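PDB 6N9J: clostripain-related protein from Bacteroides thetaiotaomicron, which probably cleaves peptide bonds as a secreted cysteine protease of the C11 (clostripain) family, seen here bound to an irreversible peptide inhibitor. Local coordinates for residues V86-F97 and D142-F153; Q164-R173 and S241-A252. All coordinates share one frame; numbering follows the deposited sequence.

In the fold
Both contacts pack helices against one mixed beta-sheet, and their centres lie about 20 Å apart. They follow one another along the chain: contact 1 closes at Phe153, just before strand 155-159, and contact 2 opens at Gln164, a few residues after that strand. Contact 1 pairs helix 86-99 with helix 140-146 and the loop leading to strand 155-159; contact 2 sets helix 166-171 against strand 239-244 and helix 248-259. They meet at Leu172, which packs on Leu143, Asn144 and Leu147, so helix 140-146 touches helix 86-99 on one side and the end of helix 166-171 on the other. Helices on a mixed sheet whose central strands 46-53, 9-18, 105-110, 155-159 and 178-181 run parallel are consistent with the alpha/beta fold of clan CD peptidases.

Contact 1: residues V86-F97 and D142-F153; sequences VDVMKNVFTTAF and DLNEALSVAPHF
Ala146 is the knob of this contact, its methyl seated among Val86, Met89, Lys90 and Phe93 of the facing helix. Met89 reaches it with sulfur, SD lying 3.6 Å from Ala146 CB, while Leu143 CD1 closes on the same SD. With CG anti to the carbonyl carbon (chi1 -79°) and the chain extended beyond it, Lys90 runs across Ala146 and Val149: its CG lies 3.7 Å from Ala146 CA and its CE 3.8 Å from Val149 CG1. At the end, NZ forms a salt bridge of 2.7 Å with Glu145 OE2, meeting the anti lone pair of that oxygen. Were Lys90 replaced by an alanine, the Glu145 carboxylate would probably lose this charge partner and a gap would open beside Val149. The Phe93 ring turns an edge to the Ala146 carbonyl, CD2 standing 3.6 Å from Ala146 O.

The axes of 86-97 and 142-146 come within 9.3 Å and cross at -30°, neighbours in the helical layer over a sheet whose strands 9-18 and 105-110 lie beneath Phe93. Beyond Ala150 the chain drops toward that sheet. Pro151 lies over one face of the Phe97 ring, a CH-pi contact with CG 3.9 Å from the ring centroid. Phe97 CZ meets the edge of Phe153, 3.6 Å from its CE1, with the ring planes inclined at 64°.

Farther out, Met138 of strand 136-138 packs on Val86, Met89, Leu143 and Ala146, and Tyr105 meets Phe97 with its ring nearly perpendicular. Ser148 OG donates to Glu145 O, which also accepts from Ser148 N, tying down the turn that leads to Val149.

Contact 2: residues Q164-R173 and S241-A252; sequences QSVEVVYQLR and SVIKSSELSALA
Gln164 and Ser241 supply the hydrogen bond across this contact: Gln164 NE2 donates to Ser241 OG over 3.0 Å, the N-H...O angle is 156°, and the hydroxyl lies nearly in the amide plane. A bend at chi2 (76°) carries the amide to the strand, where NE2 also donates to Phe179 O of the neighbouring strand. Ser241 OG is bound in addition to Gly343 O, so each of these buried polar atoms has a second partner. At the opposite end Ser245 OG sits 3.2 Å from Arg173 O, while its hydrogen bond goes to Ala176 O.

The apolar contacts fill the middle. Val169 divides its methyls: CG1 touches Leu248 CD1 at 3.5 Å and Ile243 CG2 at 3.7 Å, and CG2 faces Ile243 CD1. Leu248 CD1 touches Arg173 CB as well, at 3.8 Å. Tyr170 and Leu248 lie alongside each other, pointing opposite ways, with Tyr170 CD1 4.0 Å from Leu248 CB, and Trp366 of helix 365-369 packs edge-to-face with the tyrosine ring.

Interactions within 164-173 set these groups in place. With CG between its backbone N and carbonyl carbon, the extended Arg173 chain passes over the Tyr170 ring, CD above its centre. Its guanidinium has one face over Tyr170 CE2, and NH1 donates in the plane of the group to Tyr170 O at 2.8 Å, which fixes its rotation. Ser165 is the N-cap of helix 166-171, with a weak capping bond from Val168 N.

Segments 166-171 and 248-252 cross at -127°. Strands 155-159 and 178-181, parallel neighbours joined through helix 166-171, form a beta-alpha-beta crossover, its helix packed over the sheet beside strand 239-244.

Contact 1: residues V86-F97 and D142-F153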
loop_
_atom_site.group_PDB
_atom_site.type_symbol
_atom_site.label_atom_id
_atom_site.label_comp_id
_atom_site.label_asym_id
_atom_site.label_seq_id
_atom_site.Cartn_x
_atom_site.Cartn_y
_atom_site.Cartn_z
ATOM N N VAL A 86 -14.257 -8.543 -7.783
ATOM C CA VAL A 86 -14.894 -7.871 -6.651
ATOM C C VAL A 86 -15.664 -8.834 -5.754
ATOM O O VAL A 86 -15.571 -8.761 -4.532
ATOM C CB VAL A 86 -15.855 -6.757 -7.113
ATOM C CG1 VAL A 86 -16.462 -6.045 -5.902
ATOM C CG2 VAL A 86 -15.123 -5.767 -7.997
ATOM N N ASP A 87 -16.406 -9.742 -6.374
ATOM C CA ASP A 87 -17.244 -10.679 -5.651
ATOM C C ASP A 87 -16.420 -11.759 -4.961
ATOM O O ASP A 87 -16.846 -12.313 -3.952
ATOM C CB ASP A 87 -18.267 -11.307 -6.592
ATOM C CG ASP A 87 -19.275 -10.292 -7.124
ATOM O OD1 ASP A 87 -19.575 -9.303 -6.416
ATOM O OD2 ASP A 87 -19.770 -10.482 -8.256
ATOM N N VAL A 88 -15.241 -12.052 -5.498
ATOM C CA VAL A 88 -14.320 -12.981 -4.853
ATOM C C VAL A 88 -13.785 -12.391 -3.546
ATOM O O VAL A 88 -13.846 -13.043 -2.494
ATOM C CB VAL A 88 -13.134 -13.340 -5.764
ATOM C CG1 VAL A 88 -11.998 -13.976 -4.961
ATOM C CG2 VAL A 88 -13.590 -14.259 -6.885
ATOM N N MET A 89 -13.268 -11.161 -3.633
ATOM C CA MET A 89 -12.696 -10.441 -2.497
ATOM C C MET A 89 -13.739 -10.170 -1.432
ATOM O O MET A 89 -13.452 -10.257 -0.248
ATOM C CB MET A 89 -12.072 -9.107 -2.946
ATOM C CG MET A 89 -11.554 -8.245 -1.789
ATOM S SD MET A 89 -10.715 -6.694 -2.247
ATOM C CE MET A 89 -9.247 -7.346 -3.020
ATOM N N LYS A 90 -14.939 -9.815 -1.871
ATOM C CA LYS A 90 -16.067 -9.630 -0.975
ATOM C C LYS A 90 -16.365 -10.910 -0.194
ATOM O O LYS A 90 -16.554 -10.870 1.024
ATOM C CB LYS A 90 -17.305 -9.189 -1.759
ATOM C CG LYS A 90 -17.314 -7.710 -2.138
ATOM C CD LYS A 90 -18.577 -7.368 -2.903
ATOM C CE LYS A 90 -18.814 -5.876 -2.933
ATOM N NZ LYS A 90 -20.171 -5.592 -3.482
ATOM N N ASN A 91 -16.390 -12.042 -0.888
ATOM C CA ASN A 91 -16.651 -13.321 -0.226
ATOM C C ASN A 91 -15.568 -13.645 0.806
ATOM O O ASN A 91 -15.870 -14.087 1.925
ATOM C CB ASN A 91 -16.764 -14.448 -1.257
ATOM C CG ASN A 91 -17.041 -15.813 -0.617
ATOM O OD1 ASN A 91 -16.134 -16.634 -0.465
ATOM N ND2 ASN A 91 -18.297 -16.058 -0.248
ATOM N N VAL A 92 -14.310 -13.412 0.436
ATOM C CA VAL A 92 -13.210 -13.615 1.371
ATOM C C VAL A 92 -13.399 -12.750 2.609
ATOM O O VAL A 92 -13.279 -13.241 3.730
ATOM C CB VAL A 92 -11.848 -13.292 0.735
ATOM C CG1 VAL A 92 -10.742 -13.358 1.786
ATOM C CG2 VAL A 92 -11.564 -14.236 -0.417
ATOM N N PHE A 93 -13.684 -11.463 2.396
ATOM C CA PHE A 93 -13.914 -10.510 3.486
ATOM C C PHE A 93 -15.041 -10.943 4.410
ATOM O O PHE A 93 -14.888 -10.966 5.619
ATOM C CB PHE A 93 -14.272 -9.123 2.941
ATOM C CG PHE A 93 -13.106 -8.353 2.373
ATOM C CD1 PHE A 93 -11.804 -8.752 2.604
ATOM C CD2 PHE A 93 -13.326 -7.204 1.622
ATOM C CE1 PHE A 93 -10.740 -8.035 2.083
ATOM C CE2 PHE A 93 -12.261 -6.484 1.090
ATOM C CZ PHE A 93 -10.966 -6.902 1.332
ATOM N N THR A 94 -16.192 -11.235 3.815
ATOM C CA THR A 94 -17.395 -11.569 4.552
ATOM C C THR A 94 -17.150 -12.765 5.462
ATOM O O THR A 94 -17.524 -12.752 6.628
ATOM C CB THR A 94 -18.558 -11.862 3.594
ATOM O OG1 THR A 94 -18.883 -10.665 2.876
ATOM C CG2 THR A 94 -19.783 -12.329 4.357
ATOM N N THR A 95 -16.490 -13.780 4.922
ATOM C CA THR A 95 -16.150 -14.981 5.677
ATOM C C THR A 95 -15.161 -14.691 6.799
ATOM O O THR A 95 -15.346 -15.131 7.935
ATOM C CB THR A 95 -15.542 -16.062 4.754
ATOM O OG1 THR A 95 -16.463 -16.376 3.707
ATOM C CG2 THR A 95 -15.227 -17.317 5.533
ATOM N N ALA A 96 -14.102 -13.960 6.466
ATOM C CA ALA A 96 -13.026 -13.692 7.407
ATOM C C ALA A 96 -13.507 -12.963 8.663
ATOM O O ALA A 96 -13.170 -13.349 9.782
ATOM C CB ALA A 96 -11.934 -12.881 6.727
ATOM N N PHE A 97 -14.276 -11.896 8.470
ATOM C CA PHE A 97 -14.630 -11.034 9.580
ATOM C C PHE A 97 -15.903 -11.498 10.260
ATOM O O PHE A 97 -16.249 -10.991 11.321
ATOM C CB PHE A 97 -14.764 -9.586 9.108
ATOM C CG PHE A 97 -13.514 -9.054 8.493
ATOM C CD1 PHE A 97 -12.354 -8.968 9.236
ATOM C CD2 PHE A 97 -13.483 -8.678 7.163
ATOM C CE1 PHE A 97 -11.184 -8.500 8.666
ATOM C CE2 PHE A 97 -12.317 -8.203 6.590
ATOM C CZ PHE A 97 -11.164 -8.119 7.348
ATOM N N ASP A 142 -13.253 -0.309 -7.760
ATOM C CA ASP A 142 -13.663 -1.690 -7.481
ATOM C C ASP A 142 -13.184 -2.135 -6.100
ATOM O O ASP A 142 -13.909 -2.805 -5.374
ATOM C CB ASP A 142 -13.126 -2.653 -8.552
ATOM C CG ASP A 142 -13.806 -2.474 -9.898
ATOM O OD1 ASP A 142 -14.996 -2.097 -9.921
ATOM O OD2 ASP A 142 -13.151 -2.718 -10.936
ATOM N N LEU A 143 -11.957 -1.755 -5.746
ATOM C CA LEU A 143 -11.433 -2.024 -4.412
ATOM C C LEU A 143 -12.279 -1.341 -3.333
ATOM O O LEU A 143 -12.527 -1.916 -2.273
ATOM C CB LEU A 143 -9.975 -1.574 -4.311
ATOM C CG LEU A 143 -9.236 -1.777 -2.989
ATOM C CD1 LEU A 143 -9.228 -3.250 -2.557
ATOM C CD2 LEU A 143 -7.823 -1.247 -3.087
ATOM N N ASN A 144 -12.721 -0.115 -3.603
ATOM C CA ASN A 144 -13.544 0.630 -2.652
ATOM C C ASN A 144 -14.918 -0.002 -2.481
ATOM O O ASN A 144 -15.538 0.104 -1.428
ATOM C CB ASN A 144 -13.695 2.091 -3.097
ATOM C CG ASN A 144 -14.168 2.993 -1.978
ATOM O OD1 ASN A 144 -13.852 2.767 -0.811
ATOM N ND2 ASN A 144 -14.930 4.023 -2.329
ATOM N N GLU A 145 -15.394 -0.660 -3.528
ATOM C CA GLU A 145 -16.668 -1.361 -3.464
ATOM C C GLU A 145 -16.539 -2.654 -2.660
ATOM O O GLU A 145 -17.433 -3.003 -1.884
ATOM C CB GLU A 145 -17.196 -1.658 -4.874
ATOM C CG GLU A 145 -18.410 -2.595 -4.921
ATOM C CD GLU A 145 -19.593 -2.088 -4.101
ATOM O OE1 GLU A 145 -19.727 -0.852 -3.953
ATOM O OE2 GLU A 145 -20.388 -2.920 -3.596
ATOM N N ALA A 146 -15.431 -3.368 -2.836
ATOM C CA ALA A 146 -15.236 -4.606 -2.080
ATOM C C ALA A 146 -15.110 -4.260 -0.604
ATOM O O ALA A 146 -15.760 -4.863 0.238
ATOM C CB ALA A 146 -14.018 -5.365 -2.569
ATOM N N LEU A 147 -14.308 -3.244 -0.308
ATOM C CA LEU A 147 -14.127 -2.771 1.055
ATOM C C LEU A 147 -15.443 -2.353 1.737
ATOM O O LEU A 147 -15.494 -2.221 2.960
ATOM C CB LEU A 147 -13.139 -1.605 1.068
ATOM C CG LEU A 147 -11.668 -1.972 0.907
ATOM C CD1 LEU A 147 -10.858 -0.696 0.723
ATOM C CD2 LEU A 147 -11.168 -2.725 2.109
ATOM N N SER A 148 -16.503 -2.166 0.950
ATOM C CA SER A 148 -17.768 -1.668 1.483
ATOM C C SER A 148 -18.500 -2.710 2.331
ATOM O O SER A 148 -19.331 -2.352 3.156
ATOM C CB SER A 148 -18.688 -1.193 0.351
ATOM O OG SER A 148 -19.382 -2.278 -0.249
ATOM N N VAL A 149 -18.210 -3.990 2.109
ATOM C CA VAL A 149 -18.825 -5.071 2.877
ATOM C C VAL A 149 -17.944 -5.448 4.061
ATOM O O VAL A 149 -18.308 -6.291 4.872
ATOM C CB VAL A 149 -19.062 -6.344 2.029
ATOM C CG1 VAL A 149 -19.822 -6.016 0.747
ATOM C CG2 VAL A 149 -17.743 -7.030 1.719
ATOM N N ALA A 150 -16.773 -4.826 4.130
ATOM C CA ALA A 150 -15.814 -5.086 5.191
ATOM C C ALA A 150 -16.068 -4.149 6.369
ATOM O O ALA A 150 -16.734 -3.125 6.219
ATOM C CB ALA A 150 -14.387 -4.913 4.664
ATOM N N PRO A 151 -15.528 -4.487 7.546
ATOM C CA PRO A 151 -15.569 -3.520 8.646
ATOM C C PRO A 151 -14.678 -2.309 8.369
ATOM O O PRO A 151 -13.840 -2.340 7.455
ATOM C CB PRO A 151 -15.038 -4.325 9.832
ATOM C CG PRO A 151 -14.176 -5.385 9.194
ATOM C CD PRO A 151 -14.906 -5.758 7.953
ATOM N N HIS A 152 -14.858 -1.248 9.149
ATOM C CA HIS A 152 -13.987 -0.092 9.040
ATOM C C HIS A 152 -12.648 -0.449 9.672
ATOM O O HIS A 152 -12.609 -0.998 10.773
ATOM C CB HIS A 152 -14.608 1.130 9.722
ATOM C CG HIS A 152 -13.738 2.348 9.674
ATOM N ND1 HIS A 152 -13.554 3.085 8.525
ATOM C CD2 HIS A 152 -12.983 2.941 10.629
ATOM C CE1 HIS A 152 -12.726 4.086 8.772
ATOM N NE2 HIS A 152 -12.365 4.018 10.042
ATOM N N PHE A 153 -11.550 -0.145 8.981
ATOM C CA PHE A 153 -10.231 -0.547 9.464
ATOM C C PHE A 153 -9.492 0.536 10.242
ATOM O O PHE A 153 -9.538 1.722 9.889
ATOM C CB PHE A 153 -9.362 -1.008 8.303
ATOM C CG PHE A 153 -9.865 -2.256 7.627
ATOM C CD1 PHE A 153 -9.695 -3.493 8.225
ATOM C CD2 PHE A 153 -10.487 -2.190 6.380
ATOM C CE1 PHE A 153 -10.154 -4.648 7.601
ATOM C CE2 PHE A 153 -10.941 -3.334 5.750
ATOM C CZ PHE A 153 -10.779 -4.571 6.369
#

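Contact 2: residues Q164-R173 and S241-A252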
loop_
_atom_site.group_PDB
_atom_site.type_symbol
_atom_site.label_atom_id
_atom_site.label_comp_id
_atom_site.label_asym_id
_atom_site.label_seq_id
_atom_site.Cartn_x
_atom_site.Cartn_y
_atom_site.Cartn_z
ATOM N N GLN A 164 0.963 4.565 -2.140
ATOM C CA GLN A 164 0.884 5.749 -1.282
ATOM C C GLN A 164 0.758 7.014 -2.159
ATOM O O GLN A 164 1.640 7.881 -2.188
ATOM C CB GLN A 164 2.091 5.832 -0.342
ATOM C CG GLN A 164 1.882 6.725 0.894
ATOM C CD GLN A 164 1.015 6.080 1.987
ATOM O OE1 GLN A 164 0.087 5.326 1.703
ATOM N NE2 GLN A 164 1.322 6.389 3.241
ATOM N N SER A 165 -0.370 7.059 -2.871
ATOM C CA SER A 165 -0.803 8.129 -3.756
ATOM C C SER A 165 -1.987 8.870 -3.130
ATOM O O SER A 165 -2.884 8.240 -2.556
ATOM C CB SER A 165 -1.169 7.529 -5.125
ATOM O OG SER A 165 -2.314 8.128 -5.704
ATOM N N VAL A 166 -1.986 10.199 -3.233
ATOM C CA VAL A 166 -3.015 11.016 -2.602
ATOM C C VAL A 166 -4.362 10.753 -3.269
ATOM O O VAL A 166 -5.412 10.875 -2.633
ATOM C CB VAL A 166 -2.656 12.540 -2.659
ATOM C CG1 VAL A 166 -2.788 13.072 -4.064
ATOM C CG2 VAL A 166 -3.525 13.368 -1.700
ATOM N N GLU A 167 -4.332 10.373 -4.546
ATOM C CA GLU A 167 -5.550 10.028 -5.280
ATOM C C GLU A 167 -6.188 8.739 -4.745
ATOM O O GLU A 167 -7.407 8.644 -4.605
ATOM C CB GLU A 167 -5.244 9.878 -6.775
ATOM C CG GLU A 167 -4.848 11.186 -7.472
ATOM C CD GLU A 167 -3.353 11.473 -7.426
ATOM O OE1 GLU A 167 -2.615 10.725 -6.734
ATOM O OE2 GLU A 167 -2.917 12.460 -8.082
ATOM N N VAL A 168 -5.353 7.747 -4.455
ATOM C CA VAL A 168 -5.820 6.458 -3.956
ATOM C C VAL A 168 -6.351 6.574 -2.536
ATOM O O VAL A 168 -7.445 6.114 -2.226
ATOM C CB VAL A 168 -4.687 5.416 -3.983
ATOM C CG1 VAL A 168 -5.149 4.096 -3.370
ATOM C CG2 VAL A 168 -4.162 5.222 -5.417
ATOM N N VAL A 169 -5.545 7.173 -1.673
ATOM C CA VAL A 169 -5.898 7.354 -0.278
ATOM C C VAL A 169 -7.156 8.233 -0.133
ATOM O O VAL A 169 -8.023 7.942 0.695
ATOM C CB VAL A 169 -4.716 7.959 0.516
ATOM C CG1 VAL A 169 -5.135 8.267 1.925
ATOM C CG2 VAL A 169 -3.519 6.999 0.520
ATOM N N TYR A 170 -7.281 9.286 -0.940
ATOM C CA TYR A 170 -8.501 10.092 -0.877
ATOM C C TYR A 170 -9.712 9.271 -1.335
ATOM O O TYR A 170 -10.776 9.346 -0.723
ATOM C CB TYR A 170 -8.394 11.383 -1.709
ATOM C CG TYR A 170 -9.528 12.357 -1.403
ATOM C CD1 TYR A 170 -9.430 13.255 -0.344
ATOM C CD2 TYR A 170 -10.707 12.341 -2.137
ATOM C CE1 TYR A 170 -10.462 14.120 -0.042
ATOM C CE2 TYR A 170 -11.741 13.205 -1.846
ATOM C CZ TYR A 170 -11.613 14.095 -0.798
ATOM O OH TYR A 170 -12.645 14.958 -0.501
ATOM N N GLN A 171 -9.545 8.480 -2.397
ATOM C CA GLN A 171 -10.644 7.652 -2.920
ATOM C C GLN A 171 -11.146 6.622 -1.907
ATOM O O GLN A 171 -12.342 6.298 -1.864
ATOM C CB GLN A 171 -10.216 6.920 -4.190
ATOM C CG GLN A 171 -11.384 6.415 -5.029
ATOM C CD GLN A 171 -12.029 7.501 -5.898
ATOM O OE1 GLN A 171 -11.373 8.457 -6.341
ATOM N NE2 GLN A 171 -13.326 7.346 -6.152
ATOM N N LEU A 172 -10.216 6.109 -1.104
ATOM C CA LEU A 172 -10.503 5.095 -0.097
ATOM C C LEU A 172 -10.574 5.644 1.324
ATOM O O LEU A 172 -10.539 4.866 2.275
ATOM C CB LEU A 172 -9.434 4.003 -0.135
ATOM C CG LEU A 172 -9.216 3.309 -1.475
ATOM C CD1 LEU A 172 -8.055 2.341 -1.373
ATOM C CD2 LEU A 172 -10.465 2.587 -1.881
ATOM N N ARG A 173 -10.660 6.963 1.483
ATOM C CA ARG A 173 -10.496 7.576 2.810
ATOM C C ARG A 173 -11.525 7.119 3.858
ATOM O O ARG A 173 -11.227 7.117 5.059
ATOM C CB ARG A 173 -10.532 9.108 2.709
ATOM C CG ARG A 173 -11.896 9.683 2.336
ATOM C CD ARG A 173 -11.807 11.149 1.951
ATOM N NE ARG A 173 -13.119 11.707 1.623
ATOM C CZ ARG A 173 -13.756 11.491 0.477
ATOM N NH1 ARG A 173 -13.209 10.730 -0.465
ATOM N NH2 ARG A 173 -14.943 12.036 0.272
ATOM N N SER A 241 5.624 5.885 4.185
ATOM C CA SER A 241 4.943 6.910 4.970
ATOM C C SER A 241 3.592 6.420 5.512
ATOM O O SER A 241 3.114 5.335 5.165
ATOM C CB SER A 241 4.739 8.188 4.136
ATOM O OG SER A 241 3.833 7.971 3.063
ATOM N N VAL A 242 2.991 7.232 6.379
ATOM C CA VAL A 242 1.693 6.940 6.977
ATOM C C VAL A 242 0.786 8.154 6.811
ATOM O O VAL A 242 1.117 9.252 7.271
ATOM C CB VAL A 242 1.801 6.602 8.496
ATOM C CG1 VAL A 242 0.424 6.512 9.127
ATOM C CG2 VAL A 242 2.565 5.316 8.720
ATOM N N ILE A 243 -0.348 7.958 6.148
ATOM C CA ILE A 243 -1.329 9.014 5.972
ATOM C C ILE A 243 -2.527 8.806 6.901
ATOM O O ILE A 243 -3.086 7.710 6.946
ATOM C CB ILE A 243 -1.808 9.068 4.531
ATOM C CG1 ILE A 243 -0.656 9.503 3.622
ATOM C CG2 ILE A 243 -3.018 9.992 4.394
ATOM C CD1 ILE A 243 -0.993 9.421 2.163
ATOM N N LYS A 244 -2.888 9.856 7.649
ATOM C CA LYS A 244 -4.057 9.877 8.540
ATOM C C LYS A 244 -5.277 10.401 7.785
ATOM O O LYS A 244 -5.355 11.604 7.459
ATOM C CB LYS A 244 -3.769 10.754 9.765
ATOM C CG LYS A 244 -4.826 10.718 10.869
ATOM C CD LYS A 244 -4.444 11.644 12.010
ATOM C CE LYS A 244 -5.186 11.315 13.298
ATOM N NZ LYS A 244 -6.662 11.383 13.144
ATOM N N SER A 245 -6.229 9.513 7.506
ATOM C CA SER A 245 -7.272 9.806 6.516
ATOM C C SER A 245 -8.256 10.890 6.948
ATOM O O SER A 245 -8.835 11.588 6.104
ATOM C CB SER A 245 -8.037 8.527 6.163
ATOM O OG SER A 245 -8.992 8.197 7.151
ATOM N N SER A 246 -8.436 11.054 8.254
ATOM C CA SER A 246 -9.361 12.058 8.750
ATOM C C SER A 246 -8.877 13.475 8.432
ATOM O O SER A 246 -9.646 14.416 8.528
ATOM C CB SER A 246 -9.582 11.903 10.265
ATOM O OG SER A 246 -8.434 12.268 11.018
ATOM N N GLU A 247 -7.610 13.615 8.042
ATOM C CA GLU A 247 -7.017 14.935 7.752
ATOM C C GLU A 247 -6.988 15.312 6.260
ATOM O O GLU A 247 -6.545 16.423 5.898
ATOM C CB GLU A 247 -5.592 15.002 8.318
ATOM C CG GLU A 247 -5.505 14.713 9.816
ATOM C CD GLU A 247 -6.444 15.590 10.628
ATOM O OE1 GLU A 247 -6.357 16.835 10.517
ATOM O OE2 GLU A 247 -7.287 15.030 11.358
ATOM N N LEU A 248 -7.453 14.402 5.402
ATOM C CA LEU A 248 -7.423 14.631 3.952
ATOM C C LEU A 248 -8.397 15.701 3.460
ATOM O O LEU A 248 -8.092 16.410 2.496
ATOM C CB LEU A 248 -7.696 13.329 3.205
ATOM C CG LEU A 248 -6.691 12.206 3.488
ATOM C CD1 LEU A 248 -7.229 10.865 3.007
ATOM C CD2 LEU A 248 -5.358 12.513 2.835
ATOM N N SER A 249 -9.562 15.823 4.094
ATOM C CA SER A 249 -10.527 16.837 3.670
ATOM C C SER A 249 -9.946 18.251 3.844
ATOM O O SER A 249 -10.093 19.095 2.963
ATOM C CB SER A 249 -11.843 16.706 4.438
ATOM O OG SER A 249 -11.643 16.909 5.824
ATOM N N ALA A 250 -9.285 18.496 4.973
ATOM C CA ALA A 250 -8.613 19.772 5.209
ATOM C C ALA A 250 -7.450 19.969 4.241
ATOM O O ALA A 250 -7.159 21.092 3.826
ATOM C CB ALA A 250 -8.121 19.868 6.642
ATOM N N LEU A 251 -6.777 18.884 3.894
ATOM C CA LEU A 251 -5.698 18.963 2.916
ATOM C C LEU A 251 -6.262 19.398 1.561
ATOM O O LEU A 251 -5.724 20.292 0.915
ATOM C CB LEU A 251 -4.964 17.623 2.804
ATOM C CG LEU A 251 -3.729 17.618 1.886
ATOM C CD1 LEU A 251 -2.679 18.654 2.305
ATOM C CD2 LEU A 251 -3.125 16.238 1.823
ATOM N N ALA A 252 -7.365 18.783 1.150
ATOM C CA ALA A 252 -8.027 19.153 -0.100
ATOM C C ALA A 252 -8.460 20.616 -0.076
ATOM O O ALA A 252 -8.296 21.327 -1.058
ATOM C CB ALA A 252 -9.224 18.245 -0.355
#